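Local coordinates for protein aerobactin synthase IucA (Klebsiella pneumoniae subsp. pneumoniae, PDB 5JM8) that probably joins citrate to a modified lysine with the help of ATP, as an NIS synthetase in the making of the siderophore aerobactin, at residues Asp13-Cys18 and Glu113-Thr118; Leu85-Val90 and Thr106-Val111; Gln313-Arg318 and Ala418-Val423. All coordinates share one frame; numbering follows the deposited sequence.

Interaction 1. Residues Asp13-Cys18 and Glu113-Thr118; sequences DVAAQC and ESHAHT
The N-cap of helix 14-26 meets the side of helix 101-124 here, with D13 and H115 carrying the contact. The two helices run nearly antiparallel, their short axes 154° apart and 9.4 Å distant at the closest point. D13 sits just before its helix and caps it. Its OD1 accepts from A16 N at 2.9 Å, above the carboxylate plane, and more weakly from A15 N. The other oxygen, OD2, faces the second helix and accepts a hydrogen bond from H115 NE2. H115 NE2 and D13 OD2 are modelled 2.4 Å apart, which is very short, so the exact length is doubtful. The carboxylate and ring planes are 52° apart, and OD2 lies at the edge of the ring. The one carboxylate thus caps its helix through OD1 and appears to reach the other helix through OD2. H115 gets there because its CG is anti to the backbone N (chi1 179°), which brings the ring end nearer to D13. F82 stacks on the same ring. Beside the polar pair the backbones come close, with the CA atoms of A15 and H115 5.5 Å apart. The small A15 side chain allows this: its CB lies 3.7 Å from H115 CD2, obliquely placed to the ring. T118 adds its methyl group, with CG2 4.2 Å from A15 CB. Its hydroxyl turns back to its own helix, where T118 OG1 donates to S114 O at 2.8 Å. T118 N also donates to S114 O, and the two donors reach that oxygen from opposite faces of its carbonyl plane.

Interaction 2. Residues Leu85-Val90 and Thr106-Val111; sequences LSRLIV and TFHQRV
The first torsion of H108 (chi1 -176°) swings its ring clear of helix 101-124 and across to S86 and R87 on helix 82-96. The first torsion of S86 sets OG between its backbone N and carbonyl carbon, near the approaching ring. H108 NE2 donates to S86 OG at 3.1 Å. The oxygen is tilted 30° out of the ring plane. S86 OG is also bonded to F82 O, its stronger partner, and to A83 O, and H108 NE2 makes a further weak bond to A83 O. The ring edge rests on the backbone of R87, and R87 CB is 3.4 Å from H108 NE2. The rest of the R87 chain leads away to the exposed side. V90 fills the apolar half of the contact. Its CG2 lies at the edge of the F107 ring, in the ring plane, 3.9 Å from F107 CD2. The same methyl is 4.1 Å from H108 CD2, so it sits against both aromatic side chains. V111 CG2 covers one face of F107 toward the rim. F545 meets the F107 ring edge-to-face, and F19 of helix 14-26 touches both F107 and V111. The two short axes are 10.3 Å apart at closest approach and 157° apart in direction. Helices 82-96 and 101-124 follow one another in the chain with only a short turn between them. Together they form an antiparallel helical hairpin, with polar H108 and S86 at one level and V90 and F107 at another.

Interaction 3. Residues Gln313-Arg318 and Ala418-Val423; sequences QTLQAR and ADYGLV
L315 and Y420 make the tightly packed part of this contact, while R318 and D419 close its solvent side. L315 lies on one face of the Y420 ring in a CH-pi contact. Its CB is 4.1 Å from the ring centroid and 17° off the ring normal. The leucine tip continues along the ring, with L315 CD1 3.6 Å from Y420 CE1. Deeper in, L315 CD2 approaches L422 CD2 at 4.4 Å, so one leucine touches both Y420 and L422, the first residue of strand 422-424. G421 makes the bend between them with a positive phi of 84°. At the hydroxyl end of the ring, T314 CG2 is 3.5 Å from Y420 OH. The threonine hydroxyl turns elsewhere and bonds to D310 O. T314 also packs on Q396 of the second subunit, so this part of helix 310-318 borders a neighbouring copy. The outer side is held differently. R318 is exposed and extended from CG to NE, which carries its guanidinium out past the tyrosine to D419. There R318 NH1 donates to D419 OD2 at 2.6 Å in a salt bridge. The bond uses the anti lone pair of D419 OD2, and the two flat groups are 25° apart. The other carboxylate oxygen, D419 OD1, accepts from T525 N. D419 is therefore held through both oxygens, and this probably fixes its rotation. L315 and Y420 bury the most surface in the contact. The salt bridge lies on the more exposed side, where solvent probably weakens it, consistent with apolar packing on Y420 carrying the buried part.

Overall arrangement
Interactions 1 and 2 are neighbours, with centres 12 Å apart. They share helix 101-124, which packs against helix 14-26 in interaction 1 and helix 82-96 in interaction 2. In sequence, interaction 2 is nested inside the loop closed by interaction 1. That loop also contains a five-stranded antiparallel sheet. D13, A16 and Q17 touch its strand 64-72, and L85 and I89 touch its strand 49-54, consistent with one N-terminal unit. Interaction 3 comes later in the chain, on the opposite side of its centre, about 40 and 45 Å from the centres of the other two. It joins helix 310-318, in the IucA/IucC family region, to the end of helix 394-420, in the FhuF-like region.

Interaction 1. Residues Asp13-Cys18 and Glu113-Thr118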
ATOM      1  N   ASP A  13     -35.261 -16.189  -7.110  1.00 30.17           N
ATOM      2  CA  ASP A  13     -35.469 -15.753  -5.738  1.00 26.79           C
ATOM      3  C   ASP A  13     -34.658 -16.648  -4.810  1.00 23.92           C
ATOM      4  O   ASP A  13     -35.036 -17.785  -4.535  1.00 26.30           O
ATOM      5  CB  ASP A  13     -36.954 -15.784  -5.367  1.00 27.44           C
ATOM      6  CG  ASP A  13     -37.250 -15.036  -4.079  1.00 29.34           C
ATOM      7  OD1 ASP A  13     -36.323 -14.856  -3.261  1.00 31.62           O
ATOM      8  OD2 ASP A  13     -38.414 -14.622  -3.886  1.00 29.32           O
ATOM      9  N   VAL A  14     -33.532 -16.119  -4.340  1.00 21.73           N
ATOM     10  CA  VAL A  14     -32.663 -16.838  -3.419  1.00 19.09           C
ATOM     11  C   VAL A  14     -33.221 -16.819  -1.999  1.00 19.65           C
ATOM     12  O   VAL A  14     -32.877 -17.668  -1.185  1.00 22.19           O
ATOM     13  CB  VAL A  14     -31.233 -16.247  -3.410  1.00 19.05           C
ATOM     14  CG1 VAL A  14     -30.553 -16.489  -4.750  1.00 16.88           C
ATOM     15  CG2 VAL A  14     -31.256 -14.757  -3.076  1.00 16.07           C
ATOM     16  N   ALA A  15     -34.081 -15.847  -1.706  1.00 21.81           N
ATOM     17  CA  ALA A  15     -34.708 -15.751  -0.391  1.00 22.05           C
ATOM     18  C   ALA A  15     -35.773 -16.829  -0.233  1.00 21.98           C
ATOM     19  O   ALA A  15     -35.825 -17.524   0.782  1.00 18.53           O
ATOM     20  CB  ALA A  15     -35.316 -14.370  -0.189  1.00 17.86           C
ATOM     21  N   ALA A  16     -36.621 -16.966  -1.244  1.00 19.05           N
ATOM     22  CA  ALA A  16     -37.683 -17.958  -1.209  1.00 20.60           C
ATOM     23  C   ALA A  16     -37.096 -19.361  -1.140  1.00 22.99           C
ATOM     24  O   ALA A  16     -37.664 -20.251  -0.509  1.00 25.31           O
ATOM     25  CB  ALA A  16     -38.581 -17.819  -2.426  1.00 20.24           C
ATOM     26  N   GLN A  17     -35.949 -19.551  -1.784  1.00 23.06           N
ATOM     27  CA  GLN A  17     -35.319 -20.864  -1.840  1.00 22.49           C
ATOM     28  C   GLN A  17     -34.902 -21.329  -0.446  1.00 25.49           C
ATOM     29  O   GLN A  17     -34.834 -22.526  -0.181  1.00 27.38           O
ATOM     30  CB  GLN A  17     -34.107 -20.838  -2.769  1.00 21.27           C
ATOM     31  CG  GLN A  17     -33.687 -22.210  -3.272  1.00 21.42           C
ATOM     32  CD  GLN A  17     -34.679 -22.804  -4.255  1.00 21.12           C
ATOM     33  OE1 GLN A  17     -34.966 -22.215  -5.299  1.00 19.13           O
ATOM     34  NE2 GLN A  17     -35.208 -23.976  -3.925  1.00 21.82           N
ATOM     35  N   CYS A  18     -34.632 -20.375   0.442  1.00 26.95           N
ATOM     36  CA  CYS A  18     -34.288 -20.685   1.826  1.00 25.76           C
ATOM     37  C   CYS A  18     -35.496 -21.229   2.568  1.00 24.24           C
ATOM     38  O   CYS A  18     -35.407 -22.244   3.255  1.00 27.21           O
ATOM     39  CB  CYS A  18     -33.762 -19.441   2.540  1.00 24.94           C
ATOM     40  SG  CYS A  18     -32.170 -18.841   1.932  1.00 24.85           S
ATOM     41  N   GLU A 113     -40.859 -10.377   5.906  1.00 26.08           N
ATOM     42  CA  GLU A 113     -39.935  -9.317   6.275  1.00 22.92           C
ATOM     43  C   GLU A 113     -38.543  -9.669   5.769  1.00 23.07           C
ATOM     44  O   GLU A 113     -37.896  -8.865   5.103  1.00 24.46           O
ATOM     45  CB  GLU A 113     -39.927  -9.103   7.794  1.00 21.52           C
ATOM     46  CG  GLU A 113     -41.145  -8.341   8.328  1.00 22.52           C
ATOM     47  CD  GLU A 113     -41.210  -8.301   9.847  1.00 27.07           C
ATOM     48  OE1 GLU A 113     -40.481  -9.076  10.504  1.00 33.23           O
ATOM     49  OE2 GLU A 113     -41.995  -7.491  10.384  1.00 25.67           O
ATOM     50  N   SER A 114     -38.103 -10.887   6.066  1.00 23.88           N
ATOM     51  CA  SER A 114     -36.804 -11.363   5.609  1.00 20.48           C
ATOM     52  C   SER A 114     -36.723 -11.336   4.086  1.00 22.64           C
ATOM     53  O   SER A 114     -35.740 -10.863   3.518  1.00 24.01           O
ATOM     54  CB  SER A 114     -36.538 -12.778   6.127  1.00 19.58           C
ATOM     55  OG  SER A 114     -35.313 -13.286   5.625  1.00 21.24           O
ATOM     56  N   HIS A 115     -37.764 -11.840   3.430  1.00 19.09           N
ATOM     57  CA  HIS A 115     -37.794 -11.906   1.973  1.00 19.00           C
ATOM     58  C   HIS A 115     -37.681 -10.514   1.359  1.00 21.94           C
ATOM     59  O   HIS A 115     -37.015 -10.329   0.341  1.00 18.48           O
ATOM     60  CB  HIS A 115     -39.079 -12.592   1.496  1.00 19.69           C
ATOM     61  CG  HIS A 115     -39.206 -12.670   0.006  1.00 24.57           C
ATOM     62  ND1 HIS A 115     -39.756 -11.656  -0.749  1.00 22.33           N
ATOM     63  CD2 HIS A 115     -38.854 -13.642  -0.869  1.00 19.61           C
ATOM     64  CE1 HIS A 115     -39.737 -11.999  -2.024  1.00 25.82           C
ATOM     65  NE2 HIS A 115     -39.196 -13.200  -2.125  1.00 19.80           N
ATOM     66  N   ALA A 116     -38.326  -9.538   1.992  1.00 21.31           N
ATOM     67  CA  ALA A 116     -38.341  -8.167   1.493  1.00 21.74           C
ATOM     68  C   ALA A 116     -37.025  -7.447   1.773  1.00 26.96           C
ATOM     69  O   ALA A 116     -36.498  -6.741   0.912  1.00 25.85           O
ATOM     70  CB  ALA A 116     -39.489  -7.400   2.109  1.00 19.97           C
ATOM     71  N   HIS A 117     -36.508  -7.622   2.985  1.00 29.25           N
ATOM     72  CA  HIS A 117     -35.246  -7.010   3.382  1.00 28.30           C
ATOM     73  C   HIS A 117     -34.114  -7.477   2.477  1.00 27.64           C
ATOM     74  O   HIS A 117     -33.225  -6.700   2.127  1.00 29.39           O
ATOM     75  CB  HIS A 117     -34.923  -7.348   4.837  1.00 26.79           C
ATOM     76  CG  HIS A 117     -35.943  -6.846   5.810  1.00 25.04           C
ATOM     77  ND1 HIS A 117     -36.106  -7.393   7.066  1.00 23.55           N
ATOM     78  CD2 HIS A 117     -36.858  -5.854   5.710  1.00 23.46           C
ATOM     79  CE1 HIS A 117     -37.073  -6.754   7.698  1.00 21.94           C
ATOM     80  NE2 HIS A 117     -37.547  -5.817   6.898  1.00 21.18           N
ATOM     81  N   THR A 118     -34.153  -8.754   2.112  1.00 25.51           N
ATOM     82  CA  THR A 118     -33.156  -9.333   1.222  1.00 20.93           C
ATOM     83  C   THR A 118     -33.203  -8.664  -0.147  1.00 21.89           C
ATOM     84  O   THR A 118     -32.166  -8.330  -0.716  1.00 18.77           O
ATOM     85  CB  THR A 118     -33.365 -10.847   1.049  1.00 18.07           C
ATOM     86  OG1 THR A 118     -33.235 -11.499   2.317  1.00 18.11           O
ATOM     87  CG2 THR A 118     -32.344 -11.431   0.078  1.00 17.61           C
TER

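Interaction 2. Residues Leu85-Val90 and Thr106-Val111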
ATOM      1  N   LEU A  85     -47.883 -18.542  -1.826  1.00 28.68           N
ATOM      2  CA  LEU A  85     -47.547 -19.949  -1.598  1.00 27.14           C
ATOM      3  C   LEU A  85     -47.062 -20.209  -0.171  1.00 29.45           C
ATOM      4  O   LEU A  85     -47.289 -21.287   0.379  1.00 28.22           O
ATOM      5  CB  LEU A  85     -46.486 -20.425  -2.603  1.00 28.51           C
ATOM      6  CG  LEU A  85     -45.110 -19.746  -2.648  1.00 24.25           C
ATOM      7  CD1 LEU A  85     -44.140 -20.289  -1.598  1.00 23.70           C
ATOM      8  CD2 LEU A  85     -44.513 -19.900  -4.039  1.00 23.99           C
ATOM      9  N   SER A  86     -46.400 -19.220   0.421  1.00 29.22           N
ATOM     10  CA  SER A  86     -45.910 -19.328   1.790  1.00 29.64           C
ATOM     11  C   SER A  86     -47.058 -19.293   2.786  1.00 30.37           C
ATOM     12  O   SER A  86     -47.053 -20.025   3.771  1.00 32.49           O
ATOM     13  CB  SER A  86     -44.928 -18.202   2.091  1.00 30.47           C
ATOM     14  OG  SER A  86     -45.502 -16.952   1.764  1.00 34.86           O
ATOM     15  N   ARG A  87     -48.029 -18.425   2.531  1.00 28.58           N
ATOM     16  CA  ARG A  87     -49.232 -18.363   3.351  1.00 29.81           C
ATOM     17  C   ARG A  87     -50.006 -19.675   3.260  1.00 33.70           C
ATOM     18  O   ARG A  87     -50.536 -20.163   4.259  1.00 38.08           O
ATOM     19  CB  ARG A  87     -50.121 -17.198   2.915  1.00 28.85           C
ATOM     20  CG  ARG A  87     -51.407 -17.074   3.722  1.00 31.41           C
ATOM     21  CD  ARG A  87     -52.257 -15.901   3.271  1.00 34.36           C
ATOM     22  NE  ARG A  87     -52.700 -16.039   1.886  1.00 38.52           N
ATOM     23  CZ  ARG A  87     -53.745 -16.767   1.500  1.00 44.05           C
ATOM     24  NH1 ARG A  87     -54.466 -17.439   2.391  1.00 47.84           N
ATOM     25  NH2 ARG A  87     -54.070 -16.828   0.218  1.00 44.46           N
ATOM     26  N   LEU A  88     -50.066 -20.240   2.058  1.00 30.43           N
ATOM     27  CA  LEU A  88     -50.774 -21.495   1.842  1.00 29.77           C
ATOM     28  C   LEU A  88     -50.115 -22.619   2.631  1.00 30.03           C
ATOM     29  O   LEU A  88     -50.797 -23.442   3.240  1.00 30.78           O
ATOM     30  CB  LEU A  88     -50.811 -21.848   0.352  1.00 29.08           C
ATOM     31  CG  LEU A  88     -51.684 -20.961  -0.539  1.00 29.03           C
ATOM     32  CD1 LEU A  88     -51.506 -21.328  -2.005  1.00 29.03           C
ATOM     33  CD2 LEU A  88     -53.153 -21.059  -0.143  1.00 31.40           C
ATOM     34  N   ILE A  89     -48.786 -22.645   2.623  1.00 31.46           N
ATOM     35  CA  ILE A  89     -48.038 -23.678   3.331  1.00 31.49           C
ATOM     36  C   ILE A  89     -48.171 -23.512   4.840  1.00 31.95           C
ATOM     37  O   ILE A  89     -48.243 -24.495   5.567  1.00 32.18           O
ATOM     38  CB  ILE A  89     -46.544 -23.667   2.939  1.00 30.65           C
ATOM     39  CG1 ILE A  89     -46.382 -24.108   1.484  1.00 27.52           C
ATOM     40  CG2 ILE A  89     -45.739 -24.604   3.839  1.00 33.74           C
ATOM     41  CD1 ILE A  89     -45.007 -23.858   0.909  1.00 25.17           C
ATOM     42  N   VAL A  90     -48.187 -22.272   5.316  1.00 30.00           N
ATOM     43  CA  VAL A  90     -48.370 -22.022   6.743  1.00 28.76           C
ATOM     44  C   VAL A  90     -49.776 -22.441   7.176  1.00 31.77           C
ATOM     45  O   VAL A  90     -49.973 -22.919   8.292  1.00 31.98           O
ATOM     46  CB  VAL A  90     -48.129 -20.539   7.098  1.00 27.08           C
ATOM     47  CG1 VAL A  90     -48.530 -20.249   8.544  1.00 28.20           C
ATOM     48  CG2 VAL A  90     -46.668 -20.172   6.873  1.00 25.98           C
ATOM     49  N   THR A 106     -47.309 -14.659  12.996  1.00 26.89           N
ATOM     50  CA  THR A 106     -46.030 -14.071  13.379  1.00 26.13           C
ATOM     51  C   THR A 106     -44.909 -14.681  12.548  1.00 27.06           C
ATOM     52  O   THR A 106     -43.989 -13.992  12.115  1.00 30.00           O
ATOM     53  CB  THR A 106     -45.718 -14.289  14.872  1.00 26.50           C
ATOM     54  OG1 THR A 106     -46.743 -13.690  15.673  1.00 27.35           O
ATOM     55  CG2 THR A 106     -44.376 -13.675  15.237  1.00 25.75           C
ATOM     56  N   PHE A 107     -44.989 -15.990  12.345  1.00 25.50           N
ATOM     57  CA  PHE A 107     -44.009 -16.708  11.547  1.00 24.74           C
ATOM     58  C   PHE A 107     -44.032 -16.226  10.101  1.00 24.26           C
ATOM     59  O   PHE A 107     -42.988 -15.949   9.515  1.00 23.45           O
ATOM     60  CB  PHE A 107     -44.280 -18.212  11.615  1.00 25.21           C
ATOM     61  CG  PHE A 107     -43.406 -19.039  10.711  1.00 26.10           C
ATOM     62  CD1 PHE A 107     -42.085 -19.297  11.041  1.00 26.63           C
ATOM     63  CD2 PHE A 107     -43.915 -19.583   9.542  1.00 26.08           C
ATOM     64  CE1 PHE A 107     -41.286 -20.067  10.213  1.00 27.24           C
ATOM     65  CE2 PHE A 107     -43.118 -20.356   8.711  1.00 25.47           C
ATOM     66  CZ  PHE A 107     -41.803 -20.597   9.049  1.00 23.58           C
ATOM     67  N   HIS A 108     -45.230 -16.107   9.537  1.00 24.83           N
ATOM     68  CA  HIS A 108     -45.378 -15.731   8.136  1.00 24.54           C
ATOM     69  C   HIS A 108     -44.943 -14.294   7.872  1.00 27.55           C
ATOM     70  O   HIS A 108     -44.320 -14.016   6.849  1.00 31.22           O
ATOM     71  CB  HIS A 108     -46.826 -15.914   7.678  1.00 25.40           C
ATOM     72  CG  HIS A 108     -47.031 -15.648   6.218  1.00 25.24           C
ATOM     73  ND1 HIS A 108     -47.378 -14.407   5.730  1.00 25.22           N
ATOM     74  CD2 HIS A 108     -46.930 -16.462   5.140  1.00 25.88           C
ATOM     75  CE1 HIS A 108     -47.486 -14.469   4.414  1.00 29.59           C
ATOM     76  NE2 HIS A 108     -47.220 -15.705   4.032  1.00 27.76           N
ATOM     77  N   GLN A 109     -45.278 -13.379   8.780  1.00 26.93           N
ATOM     78  CA  GLN A 109     -44.900 -11.981   8.596  1.00 26.02           C
ATOM     79  C   GLN A 109     -43.379 -11.847   8.641  1.00 22.99           C
ATOM     80  O   GLN A 109     -42.795 -11.098   7.861  1.00 22.94           O
ATOM     81  CB  GLN A 109     -45.560 -11.075   9.649  1.00 29.05           C
ATOM     82  CG  GLN A 109     -45.119 -11.315  11.087  1.00 32.39           C
ATOM     83  CD  GLN A 109     -45.737 -10.333  12.070  1.00 37.18           C
ATOM     84  OE1 GLN A 109     -46.606  -9.538  11.712  1.00 39.52           O
ATOM     85  NE2 GLN A 109     -45.284 -10.384  13.319  1.00 37.92           N
ATOM     86  N   ARG A 110     -42.745 -12.596   9.538  1.00 22.89           N
ATOM     87  CA  ARG A 110     -41.289 -12.581   9.659  1.00 22.10           C
ATOM     88  C   ARG A 110     -40.619 -13.121   8.397  1.00 21.49           C
ATOM     89  O   ARG A 110     -39.583 -12.614   7.971  1.00 20.79           O
ATOM     90  CB  ARG A 110     -40.844 -13.391  10.881  1.00 22.26           C
ATOM     91  CG  ARG A 110     -41.085 -12.680  12.206  1.00 25.73           C
ATOM     92  CD  ARG A 110     -40.717 -13.548  13.402  1.00 27.92           C
ATOM     93  NE  ARG A 110     -40.850 -12.829  14.668  1.00 29.64           N
ATOM     94  CZ  ARG A 110     -40.613 -13.365  15.863  1.00 31.88           C
ATOM     95  NH1 ARG A 110     -40.237 -14.632  15.965  1.00 31.66           N
ATOM     96  NH2 ARG A 110     -40.758 -12.633  16.959  1.00 33.30           N
ATOM     97  N   VAL A 111     -41.214 -14.151   7.805  1.00 26.14           N
ATOM     98  CA  VAL A 111     -40.691 -14.739   6.574  1.00 24.52           C
ATOM     99  C   VAL A 111     -40.794 -13.756   5.406  1.00 23.09           C
ATOM    100  O   VAL A 111     -39.956 -13.770   4.504  1.00 21.86           O
ATOM    101  CB  VAL A 111     -41.436 -16.047   6.223  1.00 26.79           C
ATOM    102  CG1 VAL A 111     -41.140 -16.482   4.796  1.00 25.02           C
ATOM    103  CG2 VAL A 111     -41.051 -17.147   7.194  1.00 22.02           C
TER

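Interaction 3. Residues Gln313-Arg318 and Ala418-Val423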
ATOM      1  N   GLN A 313      -0.560 -26.329  23.297  1.00 24.79           N
ATOM      2  CA  GLN A 313       0.706 -26.065  22.635  1.00 22.08           C
ATOM      3  C   GLN A 313       1.080 -27.221  21.713  1.00 21.52           C
ATOM      4  O   GLN A 313       1.563 -27.015  20.598  1.00 23.37           O
ATOM      5  CB  GLN A 313       1.796 -25.843  23.685  1.00 23.47           C
ATOM      6  CG  GLN A 313       2.835 -24.825  23.301  1.00 22.87           C
ATOM      7  CD  GLN A 313       3.914 -24.667  24.355  1.00 22.90           C
ATOM      8  OE1 GLN A 313       4.055 -25.503  25.247  1.00 23.86           O
ATOM      9  NE2 GLN A 313       4.689 -23.595  24.250  1.00 22.64           N
ATOM     10  N   THR A 314       0.845 -28.438  22.193  1.00 22.17           N
ATOM     11  CA  THR A 314       1.110 -29.645  21.425  1.00 22.12           C
ATOM     12  C   THR A 314       0.169 -29.725  20.231  1.00 25.71           C
ATOM     13  O   THR A 314       0.581 -30.065  19.120  1.00 20.71           O
ATOM     14  CB  THR A 314       0.943 -30.910  22.292  1.00 26.22           C
ATOM     15  OG1 THR A 314       1.811 -30.836  23.428  1.00 24.10           O
ATOM     16  CG2 THR A 314       1.267 -32.167  21.493  1.00 27.59           C
ATOM     17  N   LEU A 315      -1.099 -29.405  20.473  1.00 23.71           N
ATOM     18  CA  LEU A 315      -2.111 -29.432  19.425  1.00 22.06           C
ATOM     19  C   LEU A 315      -1.786 -28.405  18.347  1.00 23.55           C
ATOM     20  O   LEU A 315      -1.884 -28.692  17.156  1.00 23.34           O
ATOM     21  CB  LEU A 315      -3.502 -29.165  20.011  1.00 20.70           C
ATOM     22  CG  LEU A 315      -4.653 -28.978  19.018  1.00 19.98           C
ATOM     23  CD1 LEU A 315      -4.935 -30.258  18.244  1.00 20.01           C
ATOM     24  CD2 LEU A 315      -5.905 -28.505  19.738  1.00 20.25           C
ATOM     25  N   GLN A 316      -1.396 -27.207  18.775  1.00 19.32           N
ATOM     26  CA  GLN A 316      -1.083 -26.123  17.849  1.00 19.99           C
ATOM     27  C   GLN A 316       0.130 -26.468  16.994  1.00 18.14           C
ATOM     28  O   GLN A 316       0.211 -26.082  15.829  1.00 29.14           O
ATOM     29  CB  GLN A 316      -0.828 -24.819  18.612  1.00 19.35           C
ATOM     30  CG  GLN A 316      -0.532 -23.615  17.721  1.00 20.08           C
ATOM     31  CD  GLN A 316      -1.691 -23.253  16.808  1.00 19.24           C
ATOM     32  OE1 GLN A 316      -2.594 -22.514  17.198  1.00 21.88           O
ATOM     33  NE2 GLN A 316      -1.665 -23.767  15.584  1.00 16.47           N
ATOM     34  N   ALA A 317       1.076 -27.192  17.581  1.00 18.79           N
ATOM     35  CA  ALA A 317       2.296 -27.575  16.884  1.00 19.62           C
ATOM     36  C   ALA A 317       1.998 -28.582  15.783  1.00 24.40           C
ATOM     37  O   ALA A 317       2.613 -28.557  14.716  1.00 26.87           O
ATOM     38  CB  ALA A 317       3.303 -28.149  17.862  1.00 19.53           C
ATOM     39  N   ARG A 318       1.046 -29.468  16.056  1.00 26.64           N
ATOM     40  CA  ARG A 318       0.675 -30.527  15.125  1.00 25.41           C
ATOM     41  C   ARG A 318      -0.089 -29.967  13.931  1.00 22.76           C
ATOM     42  O   ARG A 318      -0.033 -30.515  12.829  1.00 17.37           O
ATOM     43  CB  ARG A 318      -0.164 -31.579  15.848  1.00 25.39           C
ATOM     44  CG  ARG A 318      -0.593 -32.755  14.994  1.00 25.59           C
ATOM     45  CD  ARG A 318      -1.398 -33.737  15.826  1.00 28.77           C
ATOM     46  NE  ARG A 318      -1.926 -34.852  15.042  1.00 31.42           N
ATOM     47  CZ  ARG A 318      -2.645 -35.846  15.555  1.00 32.81           C
ATOM     48  NH1 ARG A 318      -2.924 -35.867  16.853  1.00 34.27           N
ATOM     49  NH2 ARG A 318      -3.088 -36.820  14.772  1.00 32.26           N
ATOM     50  N   ALA A 418     -11.145 -35.794  18.921  1.00 25.63           N
ATOM     51  CA  ALA A 418     -10.788 -37.190  19.130  1.00 24.07           C
ATOM     52  C   ALA A 418      -9.595 -37.346  20.069  1.00 24.65           C
ATOM     53  O   ALA A 418      -9.668 -38.077  21.056  1.00 25.71           O
ATOM     54  CB  ALA A 418     -10.496 -37.855  17.800  1.00 23.59           C
ATOM     55  N   ASP A 419      -8.502 -36.654  19.766  1.00 24.01           N
ATOM     56  CA  ASP A 419      -7.256 -36.846  20.497  1.00 24.52           C
ATOM     57  C   ASP A 419      -7.174 -36.046  21.798  1.00 25.20           C
ATOM     58  O   ASP A 419      -6.515 -36.481  22.742  1.00 27.45           O
ATOM     59  CB  ASP A 419      -6.065 -36.491  19.600  1.00 25.43           C
ATOM     60  CG  ASP A 419      -5.901 -37.456  18.435  1.00 26.72           C
ATOM     61  OD1 ASP A 419      -6.682 -38.428  18.347  1.00 28.79           O
ATOM     62  OD2 ASP A 419      -4.985 -37.252  17.610  1.00 25.85           O
ATOM     63  N   TYR A 420      -7.837 -34.891  21.854  1.00 24.47           N
ATOM     64  CA  TYR A 420      -7.731 -33.998  23.012  1.00 25.31           C
ATOM     65  C   TYR A 420      -9.066 -33.741  23.717  1.00 27.45           C
ATOM     66  O   TYR A 420      -9.090 -33.222  24.834  1.00 30.06           O
ATOM     67  CB  TYR A 420      -7.122 -32.657  22.588  1.00 24.29           C
ATOM     68  CG  TYR A 420      -5.737 -32.766  21.989  1.00 25.04           C
ATOM     69  CD1 TYR A 420      -5.563 -33.131  20.659  1.00 24.25           C
ATOM     70  CD2 TYR A 420      -4.608 -32.493  22.746  1.00 23.91           C
ATOM     71  CE1 TYR A 420      -4.303 -33.227  20.104  1.00 24.89           C
ATOM     72  CE2 TYR A 420      -3.342 -32.586  22.197  1.00 25.82           C
ATOM     73  CZ  TYR A 420      -3.196 -32.957  20.878  1.00 26.48           C
ATOM     74  OH  TYR A 420      -1.939 -33.051  20.327  1.00 29.61           O
ATOM     75  N   GLY A 421     -10.174 -34.077  23.065  1.00 27.34           N
ATOM     76  CA  GLY A 421     -11.489 -33.920  23.670  1.00 26.56           C
ATOM     77  C   GLY A 421     -12.074 -32.525  23.541  1.00 25.41           C
ATOM     78  O   GLY A 421     -13.037 -32.187  24.231  1.00 25.27           O
ATOM     79  N   LEU A 422     -11.498 -31.719  22.654  1.00 23.77           N
ATOM     80  CA  LEU A 422     -11.965 -30.353  22.431  1.00 23.07           C
ATOM     81  C   LEU A 422     -13.006 -30.296  21.317  1.00 23.43           C
ATOM     82  O   LEU A 422     -12.733 -30.665  20.176  1.00 24.50           O
ATOM     83  CB  LEU A 422     -10.786 -29.435  22.091  1.00 22.36           C
ATOM     84  CG  LEU A 422     -11.122 -28.023  21.598  1.00 21.52           C
ATOM     85  CD1 LEU A 422     -11.907 -27.255  22.648  1.00 22.01           C
ATOM     86  CD2 LEU A 422      -9.850 -27.286  21.227  1.00 20.91           C
ATOM     87  N   VAL A 423     -14.195 -29.814  21.659  1.00 26.45           N
ATOM     88  CA  VAL A 423     -15.281 -29.693  20.697  1.00 24.89           C
ATOM     89  C   VAL A 423     -15.415 -28.250  20.223  1.00 22.95           C
ATOM     90  O   VAL A 423     -15.764 -27.365  21.003  1.00 21.44           O
ATOM     91  CB  VAL A 423     -16.622 -30.159  21.303  1.00 26.45           C
ATOM     92  CG1 VAL A 423     -17.740 -30.082  20.273  1.00 24.27           C
ATOM     93  CG2 VAL A 423     -16.492 -31.573  21.843  1.00 23.81           C
TER